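Local coordinates for protein ribonucleoside triphosphate reductase (PDB 1L1L) that reduces ribonucleoside triphosphates to 2'-deoxyribonucleoside triphosphates, using a vitamin B12 cofactor, as an allosterically regulated monomer, at residues Asp236-Gln241 against Val287-Ala292; Asp196-Val201 against Pro276-Leu281; Tyr129-Ile134 against Leu139-Lys144; Ser453-Glu458 against Glu462-Asn467; Tyr446-Thr451 against Lys527-Tyr532. All coordinates share one frame; numbering follows the deposited sequence.

Interaction 1: Asp236-Gln241 against Val287-Ala292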
# COMPACT_ATOMS: atom_id res chain seq x y z
N ASP A 236 -20.49 19.58 -2.03
CA ASP A 236 -20.44 21.02 -2.25
C ASP A 236 -21.79 21.75 -2.13
O ASP A 236 -21.82 22.97 -1.95
CB ASP A 236 -19.81 21.33 -3.62
CG ASP A 236 -18.31 21.02 -3.67
OD1 ASP A 236 -17.61 21.22 -2.65
OD2 ASP A 236 -17.81 20.60 -4.74
N LEU A 237 -22.90 21.02 -2.22
CA LEU A 237 -24.23 21.64 -2.11
C LEU A 237 -24.61 21.93 -0.67
O LEU A 237 -25.67 22.50 -0.40
CB LEU A 237 -25.30 20.75 -2.74
CG LEU A 237 -25.37 20.67 -4.26
CD1 LEU A 237 -26.54 19.78 -4.66
CD2 LEU A 237 -25.52 22.07 -4.85
N HIS A 238 -23.76 21.52 0.26
CA HIS A 238 -24.03 21.75 1.67
C HIS A 238 -23.40 23.06 2.13
O HIS A 238 -23.62 23.49 3.26
CB HIS A 238 -23.47 20.60 2.53
CG HIS A 238 -24.30 19.35 2.49
ND1 HIS A 238 -24.33 18.51 1.40
CD2 HIS A 238 -25.11 18.79 3.42
CE1 HIS A 238 -25.13 17.49 1.65
NE2 HIS A 238 -25.62 17.64 2.87
N PHE A 239 -22.64 23.70 1.24
CA PHE A 239 -21.95 24.94 1.58
C PHE A 239 -22.24 26.11 0.64
O PHE A 239 -22.07 26.02 -0.57
CB PHE A 239 -20.43 24.68 1.65
CG PHE A 239 -20.06 23.50 2.51
CD1 PHE A 239 -20.23 22.20 2.03
CD2 PHE A 239 -19.60 23.69 3.81
CE1 PHE A 239 -19.94 21.10 2.85
CE2 PHE A 239 -19.31 22.60 4.63
CZ PHE A 239 -19.48 21.30 4.15
N ALA A 240 -22.67 27.22 1.23
CA ALA A 240 -23.02 28.42 0.47
C ALA A 240 -21.95 28.86 -0.53
O ALA A 240 -22.28 29.32 -1.63
CB ALA A 240 -23.34 29.56 1.42
N GLN A 241 -20.69 28.74 -0.16
CA GLN A 241 -19.58 29.14 -1.02
C GLN A 241 -19.62 28.49 -2.40
O GLN A 241 -19.15 29.07 -3.38
CB GLN A 241 -18.25 28.79 -0.35
CG GLN A 241 -18.01 27.30 -0.23
CD GLN A 241 -16.74 26.97 0.54
OE1 GLN A 241 -16.66 27.19 1.74
NE2 GLN A 241 -15.74 26.45 -0.17
N VAL A 287 -24.36 12.21 7.44
CA VAL A 287 -23.29 12.80 8.24
C VAL A 287 -23.25 14.30 8.04
O VAL A 287 -23.05 15.06 9.00
CB VAL A 287 -21.90 12.23 7.84
CG1 VAL A 287 -20.80 12.98 8.58
CG2 VAL A 287 -21.84 10.74 8.16
N LEU A 288 -23.44 14.74 6.80
CA LEU A 288 -23.43 16.17 6.51
C LEU A 288 -24.70 16.86 7.03
O LEU A 288 -24.61 17.92 7.66
CB LEU A 288 -23.29 16.40 5.01
CG LEU A 288 -21.92 16.05 4.40
CD1 LEU A 288 -22.02 16.04 2.88
CD2 LEU A 288 -20.88 17.06 4.87
N ASN A 289 -25.86 16.27 6.78
CA ASN A 289 -27.13 16.84 7.23
C ASN A 289 -27.20 16.90 8.76
O ASN A 289 -27.61 17.92 9.32
CB ASN A 289 -28.33 16.03 6.71
CG ASN A 289 -28.61 16.27 5.23
OD1 ASN A 289 -28.08 17.21 4.63
ND2 ASN A 289 -29.46 15.43 4.65
N ASN A 290 -26.81 15.81 9.41
CA ASN A 290 -26.81 15.71 10.87
C ASN A 290 -26.05 16.85 11.54
O ASN A 290 -26.14 17.03 12.76
CB ASN A 290 -26.21 14.36 11.30
CG ASN A 290 -27.13 13.19 11.01
OD1 ASN A 290 -27.79 13.14 9.97
ND2 ASN A 290 -27.17 12.23 11.93
N LYS A 291 -25.30 17.61 10.75
CA LYS A 291 -24.54 18.74 11.26
C LYS A 291 -24.94 20.02 10.54
O LYS A 291 -24.21 21.01 10.55
CB LYS A 291 -23.03 18.49 11.08
CG LYS A 291 -22.46 17.41 11.99
CD LYS A 291 -22.77 17.71 13.45
CE LYS A 291 -22.08 16.73 14.38
NZ LYS A 291 -20.61 16.95 14.43
N ALA A 292 -26.11 19.99 9.90
CA ALA A 292 -26.62 21.15 9.18
C ALA A 292 -26.72 22.34 10.14
O ALA A 292 -27.34 22.24 11.20
CB ALA A 292 -27.98 20.83 8.59
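The imidazole of His238 lies against Leu288 and reaches the amide of Asn289. CB of His238 points toward 287-292, and CG is anti to the carbonyl carbon (chi1 -77°). CG of His238 lies 4.0 Å from both CB and CD1 of Leu288. Along one edge of the ring, ND1 and CE1 run past CD1 of Leu288, with CE1 of His238 at 3.6 Å from it. Along the other, CD2 of His238 comes to 3.4 Å from CB of Leu288. That CB sits over one ring face, off centre toward the rim, and makes a CH-pi contact 3.7 Å from the ring centroid. The tip, NE2 of His238, donates to OD1 of Asn289 at 3.1 Å. This bond is bent, with an N-H...O angle of 136°. The donor stands 43° above the carbonyl plane of the amide. OD1 of Asn289 also accepts from the backbone N of Ile182. ND1 of His238 is bonded to the carbonyl O of Leu234, one turn back in the preceding helix, which helps fix the rotation of the ring. The contact joins the turn that follows helix 224-236 to the C-terminal end of helix 275-289, whose Leu288 also touches Ile304 of helix 298-313.

Interaction 2: Asp196-Val201 against Pro276-Leu281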
# COMPACT_ATOMS: atom_id res chain seq x y z
N ASP A 196 -33.88 -3.46 -9.03
CA ASP A 196 -34.26 -4.07 -7.76
C ASP A 196 -33.19 -3.84 -6.70
O ASP A 196 -33.44 -3.19 -5.68
CB ASP A 196 -34.52 -5.58 -7.93
CG ASP A 196 -35.81 -5.87 -8.69
OD1 ASP A 196 -36.86 -5.28 -8.33
OD2 ASP A 196 -35.79 -6.69 -9.63
N ALA A 197 -31.99 -4.37 -6.94
CA ALA A 197 -30.88 -4.23 -6.01
C ALA A 197 -30.72 -2.81 -5.47
O ALA A 197 -30.44 -2.60 -4.29
CB ALA A 197 -29.58 -4.68 -6.67
N SER A 198 -30.89 -1.82 -6.35
CA SER A 198 -30.75 -0.43 -5.94
C SER A 198 -31.91 0.03 -5.06
O SER A 198 -31.71 0.77 -4.10
CB SER A 198 -30.65 0.47 -7.17
OG SER A 198 -29.51 0.13 -7.95
N VAL A 199 -33.12 -0.40 -5.40
CA VAL A 199 -34.30 -0.04 -4.62
C VAL A 199 -34.04 -0.51 -3.19
O VAL A 199 -34.38 0.18 -2.23
CB VAL A 199 -35.58 -0.73 -5.17
CG1 VAL A 199 -36.74 -0.55 -4.20
CG2 VAL A 199 -35.93 -0.13 -6.53
N LYS A 200 -33.44 -1.69 -3.07
CA LYS A 200 -33.13 -2.27 -1.78
C LYS A 200 -32.20 -1.40 -0.93
O LYS A 200 -32.29 -1.42 0.30
CB LYS A 200 -32.52 -3.65 -1.95
CG LYS A 200 -33.51 -4.70 -2.40
CD LYS A 200 -32.87 -6.08 -2.45
CE LYS A 200 -31.73 -6.16 -3.48
NZ LYS A 200 -30.53 -5.34 -3.12
N VAL A 201 -31.32 -0.65 -1.58
CA VAL A 201 -30.40 0.20 -0.83
C VAL A 201 -30.84 1.66 -0.75
O VAL A 201 -30.08 2.50 -0.30
CB VAL A 201 -28.97 0.14 -1.42
CG1 VAL A 201 -28.40 -1.25 -1.26
CG2 VAL A 201 -28.98 0.55 -2.88
N PRO A 276 -23.39 -0.03 -4.01
CA PRO A 276 -22.50 0.54 -2.99
C PRO A 276 -22.42 2.06 -3.07
O PRO A 276 -22.24 2.73 -2.04
CB PRO A 276 -21.16 -0.14 -3.27
CG PRO A 276 -21.24 -0.49 -4.74
CD PRO A 276 -22.67 -0.98 -4.86
N LEU A 277 -22.56 2.61 -4.28
CA LEU A 277 -22.51 4.06 -4.46
C LEU A 277 -23.75 4.72 -3.85
O LEU A 277 -23.66 5.81 -3.29
CB LEU A 277 -22.43 4.42 -5.95
CG LEU A 277 -22.45 5.92 -6.26
CD1 LEU A 277 -21.25 6.59 -5.61
CD2 LEU A 277 -22.46 6.14 -7.77
N ILE A 278 -24.89 4.06 -3.98
CA ILE A 278 -26.15 4.60 -3.44
C ILE A 278 -26.03 4.78 -1.93
O ILE A 278 -26.22 5.88 -1.41
CB ILE A 278 -27.32 3.66 -3.80
CG1 ILE A 278 -27.57 3.71 -5.31
CG2 ILE A 278 -28.59 4.06 -3.03
CD1 ILE A 278 -28.39 2.58 -5.85
N SER A 279 -25.70 3.69 -1.24
CA SER A 279 -25.54 3.71 0.22
C SER A 279 -24.55 4.80 0.64
O SER A 279 -24.81 5.58 1.57
CB SER A 279 -25.04 2.36 0.70
OG SER A 279 -25.85 1.31 0.21
N MET A 280 -23.41 4.84 -0.04
CA MET A 280 -22.38 5.83 0.28
C MET A 280 -22.92 7.25 0.19
O MET A 280 -22.66 8.08 1.06
CB MET A 280 -21.19 5.67 -0.66
CG MET A 280 -20.02 6.57 -0.34
SD MET A 280 -18.99 6.89 -1.81
CE MET A 280 -19.62 8.48 -2.30
N LEU A 281 -23.66 7.56 -0.87
CA LEU A 281 -24.19 8.90 -1.05
C LEU A 281 -25.25 9.21 0.02
O LEU A 281 -25.33 10.34 0.51
CB LEU A 281 -24.82 9.05 -2.43
CG LEU A 281 -23.82 9.05 -3.59
CD1 LEU A 281 -24.57 8.84 -4.90
CD2 LEU A 281 -23.03 10.36 -3.60
O HOH W 1 -28.52 1.41 1.97
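The C-terminal end of helix 195-200 comes up to the first turns of helix 275-289, with Val201 CA 6.1 Å from Ser279 CA. Val201 and Ile278 carry the apolar part. Their side chains meet at about a right angle, and CG2 of Val201 lies 3.5 Å from CG2 of Ile278. The other branch of Ile278 serves Ser198. Its CG1 lies anti to the carbonyl carbon (chi1 -69°), which sends CD1 of Ile278 to the serine, 3.4 Å from CB of Ser198. This is tighter than usual for two carbons. OG of Ser198 is bonded to the carbonyl O of Ser194, just before its helix. Within the insertion domain of B12-dependent ribonucleotide reductases, this is packing of the end of helix 195-200 and the residue after it on helix 275-289. Ile278 also touches Leu186 of strand 183-187, so the strand shares the same apolar cluster. At the more open end of the contact the link is polar. A water donates to the carbonyl O of Val201 at 3.0 Å and is hydrogen-bonded to OG of Ser279 at 3.2 Å. The same OG makes a weak bond to the carbonyl O of Met275. Val201 lies against this hydroxyl, its CB 3.7 Å from OG of Ser279.

Interaction 3: Tyr129-Ile134 against Leu139-Lys144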
# COMPACT_ATOMS: atom_id res chain seq x y z
N TYR A 129 -9.40 22.45 -6.97
CA TYR A 129 -9.16 21.26 -7.78
C TYR A 129 -7.99 21.51 -8.71
O TYR A 129 -7.29 20.57 -9.12
CB TYR A 129 -10.40 20.91 -8.61
CG TYR A 129 -11.45 20.14 -7.86
CD1 TYR A 129 -12.24 20.74 -6.87
CD2 TYR A 129 -11.66 18.78 -8.12
CE1 TYR A 129 -13.20 20.01 -6.17
CE2 TYR A 129 -12.61 18.05 -7.44
CZ TYR A 129 -13.37 18.66 -6.46
OH TYR A 129 -14.28 17.90 -5.76
N GLY A 130 -7.78 22.78 -9.05
CA GLY A 130 -6.71 23.14 -9.95
C GLY A 130 -6.98 22.54 -11.31
O GLY A 130 -8.05 21.98 -11.54
N ASP A 131 -6.01 22.65 -12.23
CA ASP A 131 -6.18 22.10 -13.56
C ASP A 131 -5.88 20.61 -13.54
O ASP A 131 -4.76 20.18 -13.79
CB ASP A 131 -5.24 22.81 -14.55
CG ASP A 131 -5.47 22.36 -15.99
OD1 ASP A 131 -6.65 22.30 -16.42
OD2 ASP A 131 -4.48 22.09 -16.70
N SER A 132 -6.91 19.83 -13.23
CA SER A 132 -6.78 18.39 -13.14
C SER A 132 -7.79 17.73 -14.07
O SER A 132 -8.69 18.40 -14.60
CB SER A 132 -7.04 17.93 -11.70
OG SER A 132 -6.22 18.64 -10.78
N LYS A 133 -7.66 16.42 -14.25
CA LYS A 133 -8.57 15.68 -15.11
C LYS A 133 -10.00 15.76 -14.60
O LYS A 133 -10.95 15.79 -15.39
CB LYS A 133 -8.12 14.21 -15.21
CG LYS A 133 -7.13 13.94 -16.34
CD LYS A 133 -6.00 14.96 -16.38
CE LYS A 133 -5.10 14.74 -17.59
NZ LYS A 133 -5.88 14.72 -18.86
N ILE A 134 -10.16 15.80 -13.28
CA ILE A 134 -11.47 15.90 -12.66
C ILE A 134 -11.68 17.30 -12.10
O ILE A 134 -10.91 17.76 -11.25
CB ILE A 134 -11.63 14.88 -11.51
CG1 ILE A 134 -11.51 13.46 -12.06
CG2 ILE A 134 -12.97 15.08 -10.83
CD1 ILE A 134 -11.56 12.38 -10.99
N LEU A 139 -17.45 24.57 -10.57
CA LEU A 139 -16.26 25.15 -9.95
C LEU A 139 -15.24 25.72 -10.90
O LEU A 139 -14.98 25.15 -11.96
CB LEU A 139 -15.55 24.11 -9.07
CG LEU A 139 -16.15 23.79 -7.71
CD1 LEU A 139 -15.35 22.67 -7.06
CD2 LEU A 139 -16.13 25.03 -6.84
N GLY A 140 -14.66 26.85 -10.52
CA GLY A 140 -13.62 27.45 -11.33
C GLY A 140 -12.38 26.63 -11.00
O GLY A 140 -12.42 25.82 -10.07
N LYS A 141 -11.30 26.83 -11.72
CA LYS A 141 -10.10 26.07 -11.46
C LYS A 141 -9.51 26.42 -10.09
O LYS A 141 -9.39 25.56 -9.22
CB LYS A 141 -9.06 26.32 -12.55
CG LYS A 141 -8.36 25.07 -13.03
CD LYS A 141 -8.93 24.58 -14.35
CE LYS A 141 -8.52 25.50 -15.50
NZ LYS A 141 -8.95 24.96 -16.81
N GLN A 142 -9.18 27.69 -9.90
CA GLN A 142 -8.58 28.15 -8.65
C GLN A 142 -9.55 28.32 -7.48
O GLN A 142 -9.17 28.83 -6.43
CB GLN A 142 -7.86 29.48 -8.88
CG GLN A 142 -7.06 29.52 -10.17
CD GLN A 142 -6.26 28.26 -10.38
OE1 GLN A 142 -5.37 27.93 -9.59
NE2 GLN A 142 -6.57 27.53 -11.45
N GLU A 143 -10.79 27.88 -7.66
CA GLU A 143 -11.80 28.00 -6.62
C GLU A 143 -11.77 26.83 -5.62
O GLU A 143 -11.92 25.67 -6.01
CB GLU A 143 -13.19 28.09 -7.25
CG GLU A 143 -14.33 28.17 -6.25
CD GLU A 143 -15.67 28.38 -6.91
OE1 GLU A 143 -16.69 28.40 -6.19
OE2 GLU A 143 -15.70 28.52 -8.15
N LYS A 144 -11.60 27.16 -4.34
CA LYS A 144 -11.55 26.15 -3.29
C LYS A 144 -12.92 25.53 -2.99
O LYS A 144 -13.93 26.22 -2.95
CB LYS A 144 -10.98 26.76 -2.00
CG LYS A 144 -9.55 27.24 -2.13
CD LYS A 144 -8.96 27.59 -0.77
CE LYS A 144 -7.50 28.00 -0.89
NZ LYS A 144 -6.88 28.16 0.46
O HOH W 2 -11.95 23.96 -7.70
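Gly130 N donates to the carbonyl O of Lys141 at 3.2 Å, the one direct backbone bond between the two loop segments. It is moderately bent, at 143°, and the donor stands above the carbonyl plane. Gly130 has a positive phi (65°), a value that favours glycine. The neighbouring amide, Tyr129 N, is served by a water at 3.1 Å. This water bridges the two segments. It donates to Gly140 O at 3.0 Å; its approach to Glu143 O is too short to be sure of. Gly140 N is satisfied within its own segment by OE2 of Glu143, at 3.1 Å and nearly straight, 167°. Ser132 OG donates to the carbonyl O of Tyr129 at 2.8 Å and is also bonded to the backbone N of Glu458. Asp131 is the centre of an inverse gamma turn. Its side chain and that of Lys141 lie side by side and point the same way. Their salt bridge is long, 3.5 Å from OD1 of Asp131 to NZ of Lys141. The lysine chain, bent at chi2 and chi3, lays its CG against the backbone of Gly130. The apolar part is CD1 of Leu139, which touches CE1 of Tyr129 at 3.5 Å. The phenol OH of Tyr129 is bonded to Ser147 OG and Ser151 OG. The two segments belong to the connection between strands 127-128 and 144-145. Tyr129 packs on Ala232 of helix 224-236 and on Met148 of helix 148-158, while Leu139 reaches Asp236 at the end of helix 224-236.

Interaction 4: Ser453-Glu458 against Glu462-Asn467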
# COMPACT_ATOMS: atom_id res chain seq x y z
N SER A 453 5.89 9.67 -15.16
CA SER A 453 4.66 9.12 -15.72
C SER A 453 3.55 10.17 -15.67
O SER A 453 3.71 11.22 -15.03
CB SER A 453 4.24 7.86 -14.96
OG SER A 453 4.16 8.10 -13.57
N PRO A 454 2.41 9.93 -16.34
CA PRO A 454 1.29 10.88 -16.35
C PRO A 454 0.53 10.91 -15.02
O PRO A 454 0.16 9.86 -14.50
CB PRO A 454 0.40 10.37 -17.48
CG PRO A 454 1.33 9.53 -18.33
CD PRO A 454 2.16 8.83 -17.30
N TYR A 455 0.31 12.10 -14.48
CA TYR A 455 -0.45 12.25 -13.23
C TYR A 455 -1.66 13.14 -13.47
O TYR A 455 -1.54 14.20 -14.06
CB TYR A 455 0.42 12.84 -12.11
CG TYR A 455 1.49 11.90 -11.59
CD1 TYR A 455 2.78 11.93 -12.10
CD2 TYR A 455 1.19 10.95 -10.61
CE1 TYR A 455 3.77 11.06 -11.65
CE2 TYR A 455 2.17 10.06 -10.14
CZ TYR A 455 3.46 10.12 -10.67
OH TYR A 455 4.46 9.25 -10.25
N ASP A 456 -2.83 12.70 -12.99
CA ASP A 456 -4.07 13.45 -13.20
C ASP A 456 -4.29 14.72 -12.36
O ASP A 456 -4.97 15.64 -12.82
CB ASP A 456 -5.28 12.53 -12.99
CG ASP A 456 -5.30 11.35 -13.94
OD1 ASP A 456 -4.85 11.48 -15.10
OD2 ASP A 456 -5.78 10.28 -13.53
N TRP A 457 -3.76 14.76 -11.15
CA TRP A 457 -3.97 15.93 -10.30
C TRP A 457 -2.85 16.95 -10.34
O TRP A 457 -1.67 16.61 -10.24
CB TRP A 457 -4.22 15.51 -8.86
CG TRP A 457 -5.43 14.68 -8.73
CD1 TRP A 457 -5.54 13.35 -8.98
CD2 TRP A 457 -6.74 15.13 -8.36
NE1 TRP A 457 -6.83 12.94 -8.80
CE2 TRP A 457 -7.59 14.01 -8.42
CE3 TRP A 457 -7.27 16.37 -8.00
CZ2 TRP A 457 -8.95 14.10 -8.12
CZ3 TRP A 457 -8.62 16.45 -7.70
CH2 TRP A 457 -9.45 15.33 -7.76
N GLU A 458 -3.24 18.22 -10.45
CA GLU A 458 -2.26 19.29 -10.50
C GLU A 458 -1.35 19.28 -9.29
O GLU A 458 -0.13 19.38 -9.43
CB GLU A 458 -2.96 20.65 -10.57
CG GLU A 458 -1.97 21.79 -10.72
CD GLU A 458 -2.63 23.15 -10.67
OE1 GLU A 458 -3.11 23.54 -9.58
OE2 GLU A 458 -2.67 23.83 -11.72
N GLU A 462 2.86 19.02 -9.35
CA GLU A 462 3.71 20.05 -8.78
C GLU A 462 4.62 19.53 -7.67
O GLU A 462 5.83 19.74 -7.71
CB GLU A 462 2.85 21.19 -8.24
CG GLU A 462 1.67 21.52 -9.15
CD GLU A 462 1.36 23.00 -9.24
OE1 GLU A 462 1.45 23.70 -8.20
OE2 GLU A 462 1.01 23.45 -10.35
N ILE A 463 4.05 18.84 -6.69
CA ILE A 463 4.84 18.32 -5.59
C ILE A 463 5.89 17.31 -6.06
O ILE A 463 7.01 17.30 -5.56
CB ILE A 463 3.95 17.64 -4.52
CG1 ILE A 463 4.80 17.29 -3.30
CG2 ILE A 463 3.30 16.39 -5.06
CD1 ILE A 463 5.43 18.49 -2.64
N ILE A 464 5.53 16.47 -7.02
CA ILE A 464 6.46 15.47 -7.54
C ILE A 464 7.61 16.16 -8.29
O ILE A 464 8.78 15.75 -8.17
CB ILE A 464 5.75 14.49 -8.49
CG1 ILE A 464 4.75 13.65 -7.69
CG2 ILE A 464 6.76 13.59 -9.17
CD1 ILE A 464 3.88 12.79 -8.56
N GLN A 465 7.27 17.19 -9.06
CA GLN A 465 8.26 17.96 -9.81
C GLN A 465 9.30 18.51 -8.84
O GLN A 465 10.50 18.53 -9.13
CB GLN A 465 7.57 19.11 -10.54
CG GLN A 465 8.53 20.13 -11.15
CD GLN A 465 9.40 19.54 -12.25
OE1 GLN A 465 8.89 19.04 -13.26
NE2 GLN A 465 10.72 19.60 -12.07
N LYS A 466 8.83 18.95 -7.68
CA LYS A 466 9.70 19.52 -6.68
C LYS A 466 10.45 18.48 -5.86
O LYS A 466 11.60 18.70 -5.48
CB LYS A 466 8.89 20.43 -5.75
CG LYS A 466 9.66 21.01 -4.59
CD LYS A 466 8.76 21.87 -3.72
CE LYS A 466 9.43 22.24 -2.42
NZ LYS A 466 8.49 22.95 -1.50
N ASN A 467 9.81 17.34 -5.59
CA ASN A 467 10.43 16.28 -4.78
C ASN A 467 11.09 15.10 -5.49
O ASN A 467 12.16 14.66 -5.08
CB ASN A 467 9.42 15.73 -3.77
CG ASN A 467 9.06 16.73 -2.69
OD1 ASN A 467 9.71 17.76 -2.54
ND2 ASN A 467 8.02 16.41 -1.92
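The ring of Tyr455 is overlapped by CD1 of Ile464, which sits over the centre of one face. The methyl lies 3.4 Å from the ring centroid and only 12° off the normal, a clear CH-pi contact. It spreads over all six ring carbons, and CZ of Tyr455 is 3.4 Å from CD1 of Ile464. CG1 of the isoleucine is anti to its carbonyl carbon and chi2 is extended (172°), which brings CD1 over the ring. The phenol OH of Tyr455 is bonded to OD1 of Asn117, so the far end of the ring is also anchored. Trp457 takes the N-cap position of helix 458-467. In the first turn of this helix, Glu462 N donates to the carbonyl O of Glu458 at 3.0 Å, although the position of that oxygen is less certain. The two glutamates lie one turn apart. Their carboxylates are stacked with planes 30° apart, and OE2 of Glu458 is 3.9 Å from OE2 of Glu462. OE2 of Glu462 also approaches CG of Glu458, at 3.4 Å. A buried methyl-on-ring contact thus sits beside two like charges nearer the surface. Their closeness may raise the pKa of one slightly, though solvent and the helix N-terminus would probably offset this.

Interaction 5: Tyr446-Thr451 against Lys527-Tyr532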
# COMPACT_ATOMS: atom_id res chain seq x y z
N TYR A 446 14.85 3.04 -11.59
CA TYR A 446 13.53 2.52 -11.95
C TYR A 446 12.52 3.48 -11.35
O TYR A 446 11.66 4.01 -12.04
CB TYR A 446 13.33 1.12 -11.36
CG TYR A 446 11.98 0.48 -11.67
CD1 TYR A 446 10.82 0.90 -11.02
CD2 TYR A 446 11.87 -0.53 -12.63
CE1 TYR A 446 9.57 0.33 -11.33
CE2 TYR A 446 10.64 -1.09 -12.95
CZ TYR A 446 9.50 -0.66 -12.30
OH TYR A 446 8.28 -1.22 -12.65
N ALA A 447 12.67 3.72 -10.05
CA ALA A 447 11.77 4.61 -9.31
C ALA A 447 11.77 6.01 -9.91
O ALA A 447 10.72 6.59 -10.18
CB ALA A 447 12.18 4.65 -7.84
N LYS A 448 12.97 6.55 -10.11
CA LYS A 448 13.10 7.89 -10.66
C LYS A 448 12.28 8.05 -11.93
O LYS A 448 11.65 9.09 -12.15
CB LYS A 448 14.57 8.20 -10.98
CG LYS A 448 14.85 9.68 -11.14
CD LYS A 448 14.92 10.36 -9.78
CE LYS A 448 15.05 11.86 -9.90
NZ LYS A 448 15.45 12.46 -8.61
N ARG A 449 12.28 7.03 -12.77
CA ARG A 449 11.52 7.09 -14.01
C ARG A 449 10.01 7.18 -13.77
O ARG A 449 9.31 7.96 -14.43
CB ARG A 449 11.86 5.91 -14.92
CG ARG A 449 13.16 6.12 -15.74
CD ARG A 449 13.29 5.09 -16.88
NE ARG A 449 13.51 3.73 -16.38
CZ ARG A 449 14.65 3.28 -15.88
NH1 ARG A 449 15.71 4.08 -15.78
NH2 ARG A 449 14.73 2.03 -15.45
N VAL A 450 9.51 6.39 -12.83
CA VAL A 450 8.09 6.42 -12.54
C VAL A 450 7.63 7.87 -12.31
O VAL A 450 6.52 8.25 -12.68
CB VAL A 450 7.76 5.56 -11.29
CG1 VAL A 450 6.32 5.76 -10.86
CG2 VAL A 450 8.00 4.09 -11.61
N THR A 451 8.50 8.69 -11.73
CA THR A 451 8.15 10.09 -11.47
C THR A 451 7.89 10.93 -12.73
O THR A 451 7.48 12.09 -12.63
CB THR A 451 9.22 10.81 -10.62
OG1 THR A 451 10.39 11.06 -11.42
CG2 THR A 451 9.59 9.97 -9.42
N LYS A 527 24.01 8.24 -4.64
CA LYS A 527 24.92 8.51 -5.76
C LYS A 527 24.19 8.25 -7.06
O LYS A 527 24.22 9.06 -7.98
CB LYS A 527 26.17 7.63 -5.68
CG LYS A 527 27.08 7.78 -6.89
CD LYS A 527 28.43 7.10 -6.70
CE LYS A 527 29.35 7.38 -7.89
NZ LYS A 527 30.72 6.85 -7.66
N ALA A 528 23.52 7.10 -7.13
CA ALA A 528 22.75 6.73 -8.31
C ALA A 528 21.74 7.83 -8.64
O ALA A 528 21.58 8.20 -9.81
CB ALA A 528 22.04 5.41 -8.07
N ASP A 529 21.05 8.35 -7.63
CA ASP A 529 20.06 9.40 -7.87
C ASP A 529 20.72 10.72 -8.28
O ASP A 529 20.20 11.43 -9.14
CB ASP A 529 19.20 9.64 -6.63
CG ASP A 529 18.36 10.91 -6.72
OD1 ASP A 529 17.45 10.97 -7.58
OD2 ASP A 529 18.61 11.84 -5.92
N GLN A 530 21.85 11.05 -7.67
CA GLN A 530 22.53 12.30 -8.02
C GLN A 530 22.95 12.31 -9.49
O GLN A 530 22.67 13.27 -10.21
CB GLN A 530 23.76 12.51 -7.13
CG GLN A 530 23.45 12.66 -5.64
CD GLN A 530 24.69 12.84 -4.80
OE1 GLN A 530 25.68 12.12 -4.96
NE2 GLN A 530 24.66 13.79 -3.88
N ASP A 531 23.61 11.24 -9.93
CA ASP A 531 24.07 11.17 -11.31
C ASP A 531 22.91 11.17 -12.30
O ASP A 531 22.94 11.89 -13.30
CB ASP A 531 24.94 9.92 -11.52
CG ASP A 531 26.11 9.85 -10.55
OD1 ASP A 531 26.45 10.89 -9.93
OD2 ASP A 531 26.71 8.76 -10.42
N TYR A 532 21.88 10.36 -12.04
CA TYR A 532 20.73 10.27 -12.94
C TYR A 532 19.95 11.58 -12.99
O TYR A 532 19.32 11.89 -14.00
CB TYR A 532 19.80 9.13 -12.50
CG TYR A 532 18.85 8.62 -13.58
CD1 TYR A 532 19.14 8.76 -14.94
CD2 TYR A 532 17.68 7.93 -13.23
CE1 TYR A 532 18.29 8.23 -15.92
CE2 TYR A 532 16.84 7.40 -14.20
CZ TYR A 532 17.14 7.55 -15.54
OH TYR A 532 16.30 7.02 -16.49
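Lys448 leaves its helix with CG anti to the backbone N (chi1 -162°) and then bends at chi2, which carries NZ across to Asp529. NZ of Lys448 lies 2.7 Å from OD1 of Asp529, which accepts through its syn lone pair in a salt bridge. NZ of Lys448 also bonds to Asn539 O and Ser541 OG, and that serine bonds to OD1 of Asp529 too. The charge pair is buried and well satisfied. Here helices 436-450 and 512-536 pack as a crossed pair, their local axes 11.0 Å apart at a crossing angle of -46°. Tyr532 reaches from its helix across to the other. Its ring runs past Lys448 in the opposite direction, with CD2 of Tyr532 3.8 Å from CB of Lys448. The phenol OH of Tyr532 accepts a fairly straight bond from NH1 of Arg449 at 3.1 Å. The oxygen lies in the guanidinium plane, and the ring is turned 68° to that plane. Asp63 OD2 also bonds to this OH, while Arg449 is further held by Glu81 and Asn59.

How the interactions relate
From the N terminus, interaction 3 comes first and closes a short loop between strands 127-128 and 144-145. Interactions 2 and 1 follow. Their segments alternate along the chain, so the two loops cross, and both end on helix 275-289, tying helix 195-200 and the turn after helix 224-236 to it. Interaction 3 touches interaction 1 through Lys144 and Gln241. It also meets interaction 4, where Lys133 approaches Asp456. Interaction 5 joins helices 436-450 and 512-536 across a long loop. Interaction 4 falls within that loop and spans the start of helix 458-467. The two touch where Ile464 meets Thr451, helices 436-450 and 458-467 being consecutive. Interactions 2 and 5 lie on opposite sides of the chain's centre.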